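Local coordinates for single-stranded DNA-binding protein (PDB 5GQO), which probably binds single-stranded DNA through OB-fold subunits that assemble into a tetramer held in part by an inter-subunit clamp, at residues T29-I34 with L129-A134; L41-Q46 with N77-L82; F51-N56 with V96-H101. One frame throughout, in Å; residues are numbered along the deposited sequence.

Contact 1. Residues T29-I34 with L129-A134; sequences TVVGNI and LSRCIA
The carbonyl oxygen of Gly32 is gripped by two donors: the backbone N of Val96, and NH2 of Arg131, which lies 2.9 Å from Gly32 O. The donated Arg131 bond is somewhat bent, with NH2 tilted off the peptide carbonyl plane. Arg131 NH1 turns to the next residue and bonds Asn33 OD1 at 3.0 Å; this oxygen lies in the guanidinium plane, at its edge, although the Asn33 amide stands 76° to that plane. A bend at chi3 (-82°) of an otherwise extended Arg131 chain swings the guanidinium across the corner at Gly32. A water accepts from both Arg131 NH1 and Asn33 ND2, closing a small ring of bonds, while ND2 also reaches Gly93 O. Val31 adds an apolar flank, its CG1 standing 3.7 Å from Arg131 NH2. Asp128 forms a salt bridge with NH2 and should steady the positive charge, fixing the group's rotation further. The bonds thus tie the segment after strand 124-126 to the corner where strand 27-31, paired with strand 95-105, gives way to strand 33-43, paired with strand 46-55; just beyond Arg131, Ile133 joins an antiparallel ladder with a strand of the second subunit.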
ATOM      1  N   THR B  29      -3.232   4.525  -0.999  1.00 36.12           N
ATOM      2  CA  THR B  29      -4.597   4.181  -1.280  1.00 32.40           C
ATOM      3  C   THR B  29      -5.478   4.622  -0.148  1.00 32.70           C
ATOM      4  O   THR B  29      -5.128   4.439   0.991  1.00 34.83           O
ATOM      5  CB  THR B  29      -4.795   2.714  -1.389  1.00 31.80           C
ATOM      6  OG1 THR B  29      -4.098   2.213  -2.536  1.00 33.77           O
ATOM      7  CG2 THR B  29      -6.310   2.440  -1.571  1.00 36.62           C
ATOM      8  N   VAL B  30      -6.597   5.270  -0.462  1.00 36.26           N
ATOM      9  CA  VAL B  30      -7.606   5.589   0.543  1.00 38.32           C
ATOM     10  C   VAL B  30      -9.000   5.256   0.009  1.00 36.50           C
ATOM     11  O   VAL B  30      -9.300   5.458  -1.157  1.00 37.87           O
ATOM     12  CB  VAL B  30      -7.542   7.065   1.028  1.00 41.68           C
ATOM     13  CG1 VAL B  30      -7.847   8.059  -0.084  1.00 43.63           C
ATOM     14  CG2 VAL B  30      -8.494   7.298   2.188  1.00 40.65           C
ATOM     15  N   VAL B  31      -9.827   4.736   0.887  1.00 34.66           N
ATOM     16  CA  VAL B  31     -11.213   4.413   0.567  1.00 37.88           C
ATOM     17  C   VAL B  31     -12.098   5.248   1.515  1.00 34.54           C
ATOM     18  O   VAL B  31     -11.858   5.279   2.708  1.00 33.04           O
ATOM     19  CB  VAL B  31     -11.475   2.922   0.818  1.00 33.57           C
ATOM     20  CG1 VAL B  31     -12.945   2.634   0.703  1.00 31.47           C
ATOM     21  CG2 VAL B  31     -10.631   2.063  -0.126  1.00 31.62           C
ATOM     22  N   GLY B  32     -13.090   5.950   0.994  1.00 35.14           N
ATOM     23  CA  GLY B  32     -13.923   6.775   1.853  1.00 32.40           C
ATOM     24  C   GLY B  32     -15.015   7.476   1.070  1.00 37.05           C
ATOM     25  O   GLY B  32     -15.714   6.860   0.274  1.00 36.22           O
ATOM     26  N   ASN B  33     -15.137   8.776   1.302  1.00 39.17           N
ATOM     27  CA  ASN B  33     -16.175   9.603   0.723  1.00 40.48           C
ATOM     28  C   ASN B  33     -15.626  10.965   0.387  1.00 41.11           C
ATOM     29  O   ASN B  33     -14.836  11.517   1.155  1.00 39.43           O
ATOM     30  CB  ASN B  33     -17.313   9.788   1.725  1.00 41.17           C
ATOM     31  CG  ASN B  33     -18.054   8.520   1.957  1.00 43.13           C
ATOM     32  OD1 ASN B  33     -17.649   7.703   2.769  1.00 46.76           O
ATOM     33  ND2 ASN B  33     -19.107   8.307   1.182  1.00 44.56           N
ATOM     34  N   ILE B  34     -16.062  11.507  -0.734  1.00 36.84           N
ATOM     35  CA  ILE B  34     -15.774  12.876  -1.059  1.00 39.70           C
ATOM     36  C   ILE B  34     -16.619  13.695  -0.109  1.00 43.68           C
ATOM     37  O   ILE B  34     -17.809  13.424   0.027  1.00 44.42           O
ATOM     38  CB  ILE B  34     -16.191  13.185  -2.489  1.00 40.81           C
ATOM     39  CG1 ILE B  34     -15.467  12.250  -3.450  1.00 40.40           C
ATOM     40  CG2 ILE B  34     -15.884  14.627  -2.835  1.00 43.77           C
ATOM     41  CD1 ILE B  34     -15.822  12.456  -4.906  1.00 41.07           C
ATOM     42  N   LEU B 129     -17.699   0.169  -5.180  1.00 34.78           N
ATOM     43  CA  LEU B 129     -18.796  -0.747  -5.497  1.00 38.34           C
ATOM     44  C   LEU B 129     -19.233  -1.671  -4.348  1.00 37.36           C
ATOM     45  O   LEU B 129     -20.181  -2.432  -4.516  1.00 36.38           O
ATOM     46  CB  LEU B 129     -18.476  -1.600  -6.740  1.00 36.57           C
ATOM     47  CG  LEU B 129     -18.216  -0.808  -8.038  1.00 37.73           C
ATOM     48  CD1 LEU B 129     -17.843  -1.706  -9.226  1.00 36.45           C
ATOM     49  CD2 LEU B 129     -19.437   0.021  -8.374  1.00 39.50           C
ATOM     50  N   SER B 130     -18.629  -1.555  -3.175  1.00 35.76           N
ATOM     51  CA  SER B 130     -19.201  -2.216  -1.983  1.00 39.51           C
ATOM     52  C   SER B 130     -20.366  -1.424  -1.429  1.00 39.09           C
ATOM     53  O   SER B 130     -21.138  -1.932  -0.653  1.00 41.96           O
ATOM     54  CB  SER B 130     -18.158  -2.426  -0.883  1.00 36.81           C
ATOM     55  OG  SER B 130     -17.765  -1.203  -0.323  1.00 32.83           O
ATOM     56  N   ARG B 131     -20.495  -0.177  -1.853  1.00 42.92           N
ATOM     57  CA  ARG B 131     -21.467   0.722  -1.283  1.00 41.14           C
ATOM     58  C   ARG B 131     -22.379   1.351  -2.334  1.00 41.54           C
ATOM     59  O   ARG B 131     -23.207   2.220  -1.998  1.00 43.31           O
ATOM     60  CB  ARG B 131     -20.724   1.821  -0.506  1.00 42.10           C
ATOM     61  CG  ARG B 131     -20.119   1.343   0.796  1.00 43.24           C
ATOM     62  CD  ARG B 131     -19.510   2.473   1.572  1.00 43.61           C
ATOM     63  NE  ARG B 131     -18.187   2.731   1.042  1.00 45.15           N
ATOM     64  CZ  ARG B 131     -17.553   3.897   1.174  1.00 50.97           C
ATOM     65  NH1 ARG B 131     -18.143   4.941   1.795  1.00 45.89           N
ATOM     66  NH2 ARG B 131     -16.319   4.045   0.628  1.00 47.33           N
ATOM     67  N   CYS B 132     -22.286   0.905  -3.586  1.00 39.01           N
ATOM     68  CA  CYS B 132     -23.053   1.517  -4.666  1.00 37.37           C
ATOM     69  C   CYS B 132     -23.004   0.660  -5.922  1.00 39.36           C
ATOM     70  O   CYS B 132     -22.406  -0.411  -5.930  1.00 48.07           O
ATOM     71  CB  CYS B 132     -22.523   2.939  -4.943  1.00 40.64           C
ATOM     72  SG  CYS B 132     -20.945   3.029  -5.840  1.00 41.89           S
ATOM     73  N   ILE B 133     -23.623   1.150  -6.995  1.00 42.14           N
ATOM     74  CA  ILE B 133     -23.592   0.522  -8.315  1.00 41.80           C
ATOM     75  C   ILE B 133     -23.107   1.581  -9.321  1.00 40.49           C
ATOM     76  O   ILE B 133     -23.345   2.774  -9.160  1.00 41.42           O
ATOM     77  CB  ILE B 133     -25.021   0.135  -8.724  1.00 50.19           C
ATOM     78  CG1 ILE B 133     -25.637  -0.847  -7.727  1.00 58.45           C
ATOM     79  CG2 ILE B 133     -25.092  -0.406 -10.143  1.00 56.80           C
ATOM     80  CD1 ILE B 133     -25.389  -2.294  -8.027  1.00 59.98           C
ATOM     81  N   ALA B 134     -22.497   1.146 -10.407  1.00 42.76           N
ATOM     82  CA  ALA B 134     -22.066   2.053 -11.447  1.00 42.24           C
ATOM     83  C   ALA B 134     -22.363   1.503 -12.824  1.00 42.77           C
ATOM     84  O   ALA B 134     -22.042   0.343 -13.160  1.00 43.30           O
ATOM     85  CB  ALA B 134     -20.587   2.322 -11.321  1.00 42.74           C
TER
HETATM   86  O   HOH W   1     -21.005   5.713   1.590  1.00 40.89           O

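Contact 2. Residues L41-Q46 with N77-L82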
ATOM      1  N   LEU B  41     -10.007  23.620 -12.032  1.00 51.96           N
ATOM      2  CA  LEU B  41      -9.067  24.654 -12.401  1.00 53.43           C
ATOM      3  C   LEU B  41      -8.420  24.251 -13.720  1.00 50.98           C
ATOM      4  O   LEU B  41      -8.062  23.070 -13.905  1.00 46.00           O
ATOM      5  CB  LEU B  41      -8.033  24.811 -11.309  1.00 55.49           C
ATOM      6  CG  LEU B  41      -8.615  25.315  -9.994  1.00 62.94           C
ATOM      7  CD1 LEU B  41      -7.544  25.257  -8.911  1.00 67.98           C
ATOM      8  CD2 LEU B  41      -9.155  26.736 -10.138  1.00 63.36           C
ATOM      9  N   ARG B  42      -8.349  25.204 -14.662  1.00 59.26           N
ATOM     10  CA  ARG B  42      -7.700  24.961 -15.959  1.00 67.81           C
ATOM     11  C   ARG B  42      -6.382  25.729 -16.111  1.00 68.72           C
ATOM     12  O   ARG B  42      -6.207  26.833 -15.545  1.00 68.87           O
ATOM     13  CB  ARG B  42      -8.644  25.252 -17.113  1.00 81.67           C
ATOM     14  CG  ARG B  42      -9.776  24.250 -17.219  1.00 92.75           C
ATOM     15  CD  ARG B  42     -10.750  24.589 -18.319  1.00102.13           C
ATOM     16  NE  ARG B  42     -11.961  23.787 -18.125  1.00118.90           N
ATOM     17  CZ  ARG B  42     -13.196  24.212 -18.379  1.00132.13           C
ATOM     18  NH1 ARG B  42     -13.411  25.441 -18.851  1.00146.98           N
ATOM     19  NH2 ARG B  42     -14.233  23.411 -18.156  1.00125.57           N
ATOM     20  N   PHE B  43      -5.434  25.082 -16.807  1.00 72.67           N
ATOM     21  CA  PHE B  43      -4.077  25.617 -17.063  1.00 73.61           C
ATOM     22  C   PHE B  43      -3.631  25.327 -18.493  1.00 82.00           C
ATOM     23  O   PHE B  43      -3.118  24.249 -18.762  1.00 76.63           O
ATOM     24  CB  PHE B  43      -3.076  25.036 -16.066  1.00 65.51           C
ATOM     25  CG  PHE B  43      -3.444  25.290 -14.642  1.00 57.90           C
ATOM     26  CD1 PHE B  43      -3.352  26.569 -14.122  1.00 60.89           C
ATOM     27  CD2 PHE B  43      -3.906  24.255 -13.825  1.00 55.98           C
ATOM     28  CE1 PHE B  43      -3.706  26.833 -12.804  1.00 65.92           C
ATOM     29  CE2 PHE B  43      -4.252  24.502 -12.506  1.00 62.53           C
ATOM     30  CZ  PHE B  43      -4.160  25.798 -11.991  1.00 66.79           C
ATOM     31  N   GLY B  44      -3.837  26.294 -19.400  1.00 92.35           N
ATOM     32  CA  GLY B  44      -3.859  25.997 -20.818  1.00 93.67           C
ATOM     33  C   GLY B  44      -4.572  24.664 -21.064  1.00 94.30           C
ATOM     34  O   GLY B  44      -5.754  24.498 -20.749  1.00 84.82           O
ATOM     35  N   ASP B  45      -3.814  23.715 -21.605  1.00 95.50           N
ATOM     36  CA  ASP B  45      -4.287  22.376 -22.012  1.00 96.66           C
ATOM     37  C   ASP B  45      -4.904  21.561 -20.879  1.00 93.08           C
ATOM     38  O   ASP B  45      -5.886  20.844 -21.082  1.00 75.23           O
ATOM     39  CB  ASP B  45      -3.072  21.578 -22.518  1.00 89.17           C
ATOM     40  CG  ASP B  45      -3.401  20.646 -23.614  1.00 89.29           C
ATOM     41  OD1 ASP B  45      -4.589  20.315 -23.702  1.00 93.49           O
ATOM     42  OD2 ASP B  45      -2.473  20.237 -24.373  1.00 96.10           O
ATOM     43  N   GLN B  46      -4.307  21.708 -19.693  1.00 85.63           N
ATOM     44  CA  GLN B  46      -4.465  20.783 -18.571  1.00 79.24           C
ATOM     45  C   GLN B  46      -5.609  21.130 -17.632  1.00 69.14           C
ATOM     46  O   GLN B  46      -5.951  22.280 -17.458  1.00 68.36           O
ATOM     47  CB  GLN B  46      -3.192  20.761 -17.724  1.00 80.98           C
ATOM     48  CG  GLN B  46      -2.270  19.595 -17.977  1.00 84.59           C
ATOM     49  CD  GLN B  46      -2.659  18.453 -17.066  1.00 88.10           C
ATOM     50  OE1 GLN B  46      -3.762  17.879 -17.176  1.00 70.06           O
ATOM     51  NE2 GLN B  46      -1.779  18.138 -16.131  1.00 95.48           N
ATOM     52  N   ASN B  77      -6.025  15.245  -5.866  1.00 39.23           N
ATOM     53  CA  ASN B  77      -5.886  16.028  -7.063  1.00 37.89           C
ATOM     54  C   ASN B  77      -5.963  15.104  -8.251  1.00 37.94           C
ATOM     55  O   ASN B  77      -5.136  14.233  -8.383  1.00 40.47           O
ATOM     56  CB  ASN B  77      -4.529  16.675  -7.125  1.00 39.10           C
ATOM     57  CG  ASN B  77      -4.286  17.653  -6.027  1.00 41.07           C
ATOM     58  OD1 ASN B  77      -5.145  18.429  -5.653  1.00 43.67           O
ATOM     59  ND2 ASN B  77      -3.078  17.639  -5.514  1.00 44.79           N
ATOM     60  N   CYS B  78      -6.921  15.323  -9.145  1.00 38.50           N
ATOM     61  CA  CYS B  78      -6.984  14.581 -10.370  1.00 37.65           C
ATOM     62  C   CYS B  78      -6.668  15.483 -11.580  1.00 40.17           C
ATOM     63  O   CYS B  78      -7.056  16.646 -11.635  1.00 38.73           O
ATOM     64  CB  CYS B  78      -8.380  14.018 -10.508  1.00 40.77           C
ATOM     65  SG  CYS B  78      -8.965  13.153  -9.061  1.00 39.63           S
ATOM     66  N   TRP B  79      -5.979  14.921 -12.552  1.00 39.68           N
ATOM     67  CA  TRP B  79      -5.484  15.655 -13.696  1.00 41.92           C
ATOM     68  C   TRP B  79      -5.892  14.912 -14.941  1.00 42.11           C
ATOM     69  O   TRP B  79      -6.078  13.699 -14.923  1.00 43.62           O
ATOM     70  CB  TRP B  79      -3.932  15.717 -13.675  1.00 44.37           C
ATOM     71  CG  TRP B  79      -3.337  16.499 -12.545  1.00 43.45           C
ATOM     72  CD1 TRP B  79      -2.884  16.017 -11.360  1.00 45.44           C
ATOM     73  CD2 TRP B  79      -3.120  17.907 -12.511  1.00 49.10           C
ATOM     74  NE1 TRP B  79      -2.432  17.050 -10.566  1.00 44.32           N
ATOM     75  CE2 TRP B  79      -2.569  18.220 -11.263  1.00 48.09           C
ATOM     76  CE3 TRP B  79      -3.340  18.941 -13.423  1.00 53.34           C
ATOM     77  CZ2 TRP B  79      -2.236  19.529 -10.909  1.00 51.51           C
ATOM     78  CZ3 TRP B  79      -3.028  20.248 -13.061  1.00 49.67           C
ATOM     79  CH2 TRP B  79      -2.468  20.524 -11.829  1.00 53.04           C
ATOM     80  N   GLY B  80      -5.996  15.621 -16.047  1.00 42.54           N
ATOM     81  CA  GLY B  80      -6.111  14.946 -17.340  1.00 41.53           C
ATOM     82  C   GLY B  80      -7.411  14.202 -17.519  1.00 40.57           C
ATOM     83  O   GLY B  80      -8.495  14.652 -17.075  1.00 42.78           O
ATOM     84  N   ASN B  81      -7.304  13.043 -18.145  1.00 42.01           N
ATOM     85  CA  ASN B  81      -8.436  12.178 -18.287  1.00 48.63           C
ATOM     86  C   ASN B  81      -9.105  11.791 -16.938  1.00 53.56           C
ATOM     87  O   ASN B  81     -10.323  11.559 -16.892  1.00 49.86           O
ATOM     88  CB  ASN B  81      -7.977  10.948 -19.040  1.00 53.25           C
ATOM     89  CG  ASN B  81      -7.797  11.227 -20.519  1.00 60.31           C
ATOM     90  OD1 ASN B  81      -8.558  11.989 -21.124  1.00 67.82           O
ATOM     91  ND2 ASN B  81      -6.809  10.609 -21.112  1.00 60.74           N
ATOM     92  N   LEU B  82      -8.302  11.721 -15.870  1.00 46.95           N
ATOM     93  CA  LEU B  82      -8.812  11.370 -14.589  1.00 46.20           C
ATOM     94  C   LEU B  82      -9.661  12.502 -14.060  1.00 44.23           C
ATOM     95  O   LEU B  82     -10.705  12.266 -13.472  1.00 41.99           O
ATOM     96  CB  LEU B  82      -7.691  11.015 -13.610  1.00 43.94           C
ATOM     97  CG  LEU B  82      -8.161  10.606 -12.215  1.00 47.34           C
ATOM     98  CD1 LEU B  82      -9.061   9.395 -12.283  1.00 46.05           C
ATOM     99  CD2 LEU B  82      -6.956  10.284 -11.340  1.00 54.22           C
TER
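Gln46 lays its terminal amide against the indole of Trp79, NE2 approaching CE3 to 3.2 Å. The Gln46 chain gets there by folding: chi1 (-100°) lies off the staggered positions, and a sharp bend at chi2 (-89°) turns the amide back toward strand 73-79. The amide and ring planes meet at 45°, so this is an oblique approach and not a parallel stack. The amide carbon follows, with Gln46 CD 3.7 Å from Trp79 CE3, while OE1 points past the ring to Gly80, 3.4 Å from its N. In Trp79 the first torsion places CG beside the backbone N, and the ring's rotation about CB-CG turns the CE3/CZ3 edge to Gln46 and Phe43. At the rim of that end comes Phe43: its CD2 lies 4.2 Å from Trp79 CZ3, near the indole plane, a light apolar touch. Leu48 and Arg121 flank the indole from strands 46-55 and 117-122. Phe43 and Gln46 stand at the two ends of a type II' turn, closed by reciprocal backbone bonds between them (Phe43 N to Gln46 O 2.9 Å, Gln46 N to Phe43 O 3.0 Å). Gly44, with its positive phi, occupies the second position of this turn. The arrangement is that of the first hairpin of an OB fold, strands 33-43 and 46-55, leaning on the junction of strand 73-79 and helix 80-89; an aromatic residue placed here is consistent with the base-stacking aromatics of related single-stranded DNA-binding proteins.

Contact 3. Residues F51-N56 with V96-H101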
ATOM      1  N   PHE B  51     -10.564  17.755  -4.557  1.00 41.05           N
ATOM      2  CA  PHE B  51     -11.622  17.620  -3.584  1.00 35.93           C
ATOM      3  C   PHE B  51     -11.071  16.989  -2.366  1.00 40.95           C
ATOM      4  O   PHE B  51      -9.938  16.493  -2.344  1.00 45.70           O
ATOM      5  CB  PHE B  51     -12.785  16.789  -4.194  1.00 38.62           C
ATOM      6  CG  PHE B  51     -12.364  15.494  -4.864  1.00 35.05           C
ATOM      7  CD1 PHE B  51     -12.266  14.358  -4.137  1.00 38.03           C
ATOM      8  CD2 PHE B  51     -12.061  15.432  -6.190  1.00 39.21           C
ATOM      9  CE1 PHE B  51     -11.849  13.150  -4.706  1.00 38.76           C
ATOM     10  CE2 PHE B  51     -11.676  14.222  -6.790  1.00 40.61           C
ATOM     11  CZ  PHE B  51     -11.545  13.086  -6.035  1.00 34.76           C
ATOM     12  N   ARG B  52     -11.881  16.968  -1.326  1.00 46.97           N
ATOM     13  CA  ARG B  52     -11.441  16.457  -0.037  1.00 47.36           C
ATOM     14  C   ARG B  52     -12.081  15.095   0.211  1.00 42.78           C
ATOM     15  O   ARG B  52     -13.233  14.879  -0.156  1.00 45.85           O
ATOM     16  CB  ARG B  52     -11.934  17.452   0.972  1.00 57.51           C
ATOM     17  CG  ARG B  52     -11.164  17.538   2.263  1.00 65.25           C
ATOM     18  CD  ARG B  52     -10.434  18.842   2.349  1.00 62.91           C
ATOM     19  NE  ARG B  52      -9.096  18.541   2.801  1.00 66.52           N
ATOM     20  CZ  ARG B  52      -8.803  18.231   4.055  1.00 71.23           C
ATOM     21  NH1 ARG B  52      -7.537  17.965   4.384  1.00 68.51           N
ATOM     22  NH2 ARG B  52      -9.768  18.206   4.984  1.00 73.49           N
ATOM     23  N   VAL B  53     -11.320  14.167   0.792  1.00 41.69           N
ATOM     24  CA  VAL B  53     -11.806  12.809   1.077  1.00 42.49           C
ATOM     25  C   VAL B  53     -11.640  12.491   2.561  1.00 42.47           C
ATOM     26  O   VAL B  53     -10.595  12.785   3.146  1.00 40.87           O
ATOM     27  CB  VAL B  53     -11.097  11.707   0.258  1.00 37.69           C
ATOM     28  CG1 VAL B  53     -11.600  10.317   0.680  1.00 38.25           C
ATOM     29  CG2 VAL B  53     -11.368  11.893  -1.216  1.00 38.79           C
ATOM     30  N   ALA B  54     -12.690  11.895   3.130  1.00 41.50           N
ATOM     31  CA  ALA B  54     -12.680  11.366   4.490  1.00 40.34           C
ATOM     32  C   ALA B  54     -12.742   9.870   4.410  1.00 42.81           C
ATOM     33  O   ALA B  54     -13.526   9.282   3.635  1.00 37.92           O
ATOM     34  CB  ALA B  54     -13.876  11.848   5.249  1.00 39.90           C
ATOM     35  N   SER B  55     -11.904   9.230   5.203  1.00 49.71           N
ATOM     36  CA  SER B  55     -11.928   7.797   5.232  1.00 53.11           C
ATOM     37  C   SER B  55     -12.894   7.217   6.235  1.00 60.31           C
ATOM     38  O   SER B  55     -12.896   7.599   7.408  1.00 67.29           O
ATOM     39  CB  SER B  55     -10.584   7.227   5.532  1.00 54.60           C
ATOM     40  OG  SER B  55     -10.510   6.035   4.771  1.00 62.20           O
ATOM     41  N   ASN B  56     -13.608   6.199   5.738  1.00 72.61           N
ATOM     42  CA  ASN B  56     -14.642   5.429   6.451  1.00 81.72           C
ATOM     43  C   ASN B  56     -14.144   4.485   7.620  1.00 78.07           C
ATOM     44  O   ASN B  56     -14.533   3.304   7.680  1.00 82.79           O
ATOM     45  CB  ASN B  56     -15.549   4.681   5.395  1.00 72.94           C
ATOM     46  CG  ASN B  56     -14.838   3.511   4.660  1.00 73.25           C
ATOM     47  OD1 ASN B  56     -13.623   3.312   4.754  1.00 69.76           O
ATOM     48  ND2 ASN B  56     -15.623   2.715   3.945  1.00 68.48           N
ATOM     49  N   VAL B  96     -15.759   6.700  -2.508  1.00 38.57           N
ATOM     50  CA  VAL B  96     -14.636   6.666  -3.453  1.00 40.65           C
ATOM     51  C   VAL B  96     -13.538   5.711  -3.070  1.00 40.22           C
ATOM     52  O   VAL B  96     -13.244   5.523  -1.881  1.00 40.57           O
ATOM     53  CB  VAL B  96     -13.801   7.988  -3.522  1.00 41.92           C
ATOM     54  CG1 VAL B  96     -13.876   8.628  -4.844  1.00 46.17           C
ATOM     55  CG2 VAL B  96     -14.130   8.956  -2.419  1.00 42.93           C
ATOM     56  N   VAL B  97     -12.856   5.215  -4.098  1.00 40.18           N
ATOM     57  CA  VAL B  97     -11.581   4.510  -3.967  1.00 37.09           C
ATOM     58  C   VAL B  97     -10.577   5.407  -4.662  1.00 37.54           C
ATOM     59  O   VAL B  97     -10.787   5.750  -5.822  1.00 36.03           O
ATOM     60  CB  VAL B  97     -11.630   3.171  -4.693  1.00 38.80           C
ATOM     61  CG1 VAL B  97     -10.306   2.436  -4.602  1.00 42.61           C
ATOM     62  CG2 VAL B  97     -12.688   2.313  -4.069  1.00 41.52           C
ATOM     63  N   VAL B  98      -9.513   5.783  -3.969  1.00 35.50           N
ATOM     64  CA  VAL B  98      -8.481   6.647  -4.537  1.00 35.73           C
ATOM     65  C   VAL B  98      -7.098   5.980  -4.428  1.00 38.34           C
ATOM     66  O   VAL B  98      -6.661   5.586  -3.328  1.00 38.64           O
ATOM     67  CB  VAL B  98      -8.386   7.961  -3.777  1.00 34.74           C
ATOM     68  CG1 VAL B  98      -7.259   8.784  -4.330  1.00 35.60           C
ATOM     69  CG2 VAL B  98      -9.690   8.718  -3.870  1.00 34.00           C
ATOM     70  N   VAL B  99      -6.415   5.886  -5.561  1.00 35.82           N
ATOM     71  CA  VAL B  99      -5.084   5.367  -5.630  1.00 35.20           C
ATOM     72  C   VAL B  99      -4.145   6.409  -6.235  1.00 36.76           C
ATOM     73  O   VAL B  99      -4.519   7.054  -7.193  1.00 38.50           O
ATOM     74  CB  VAL B  99      -5.032   4.156  -6.514  1.00 36.57           C
ATOM     75  CG1 VAL B  99      -3.607   3.579  -6.558  1.00 33.75           C
ATOM     76  CG2 VAL B  99      -5.990   3.134  -5.980  1.00 41.51           C
ATOM     77  N   GLY B 100      -2.947   6.582  -5.661  1.00 38.49           N
ATOM     78  CA  GLY B 100      -1.957   7.470  -6.255  1.00 35.77           C
ATOM     79  C   GLY B 100      -0.683   7.591  -5.440  1.00 36.24           C
ATOM     80  O   GLY B 100      -0.161   6.616  -4.947  1.00 39.97           O
ATOM     81  N   HIS B 101      -0.213   8.812  -5.255  1.00 34.37           N
ATOM     82  CA  HIS B 101       0.998   9.039  -4.507  1.00 37.38           C
ATOM     83  C   HIS B 101       0.771  10.153  -3.545  1.00 34.52           C
ATOM     84  O   HIS B 101       0.067  11.096  -3.857  1.00 36.86           O
ATOM     85  CB  HIS B 101       2.178   9.300  -5.454  1.00 37.53           C
ATOM     86  CG  HIS B 101       2.443   8.158  -6.376  1.00 35.67           C
ATOM     87  ND1 HIS B 101       3.195   7.061  -6.012  1.00 42.35           N
ATOM     88  CD2 HIS B 101       2.056   7.940  -7.646  1.00 37.72           C
ATOM     89  CE1 HIS B 101       3.250   6.199  -7.013  1.00 36.69           C
ATOM     90  NE2 HIS B 101       2.588   6.724  -8.024  1.00 39.02           N
TER
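With CG1 anti to the backbone N (chi1 176°), Val53 leaves CG2 beside its own N and presents this methyl to strand 95-105. Val98 has the same rotamer, and its CG2 meets Val53 CG2 at 4.5 Å. Val96 differs: a chi1 of -116° is away from any staggered position and brings its CG2 almost into eclipse with its backbone N, yet that methyl makes the closer approach, 4.2 Å from Val53 CG2. One methyl of Val53 is therefore shared by two valines that lie two residues apart on the same face of their strand. Strands 46-55 and 95-105 are not paired with each other; they face one another across the interior of the OB-fold barrel, and the contact consists of buried apolar side chains. Phe51 also turns inward, its ring standing slightly farther off, with CE1 5.0 Å from Val96 CG1. Val76 packs beside Val53 from strand 73-79, Ile34 and Leu90 close in on Val96, and Val30 lies against Val98. Val97, between the two inward valines, points the other way and packs against Val97 of the second subunit.

How the contacts relate
Contacts 1 and 3 are neighbours, their centres 9 Å apart: Val31 O lies 2.6 Å from Ser55 OG, a probable hydrogen bond, and the corner held from outside in contact 1 borders the core of contact 3. Contact 2 sits on the far side of the chain's centre, 23 Å from contact 1 between centres, nested inside the loop that contact 1 closes. It meets the core where Cys78 SG packs on Phe51 CE2 at 3.7 Å. Pro38, a known calcium site with no metal bound to this chain, is nearest contact 3, its side chain about 9 Å from that of Val53 and about 11 Å from that of Asn33. All three adjoin the second subunit.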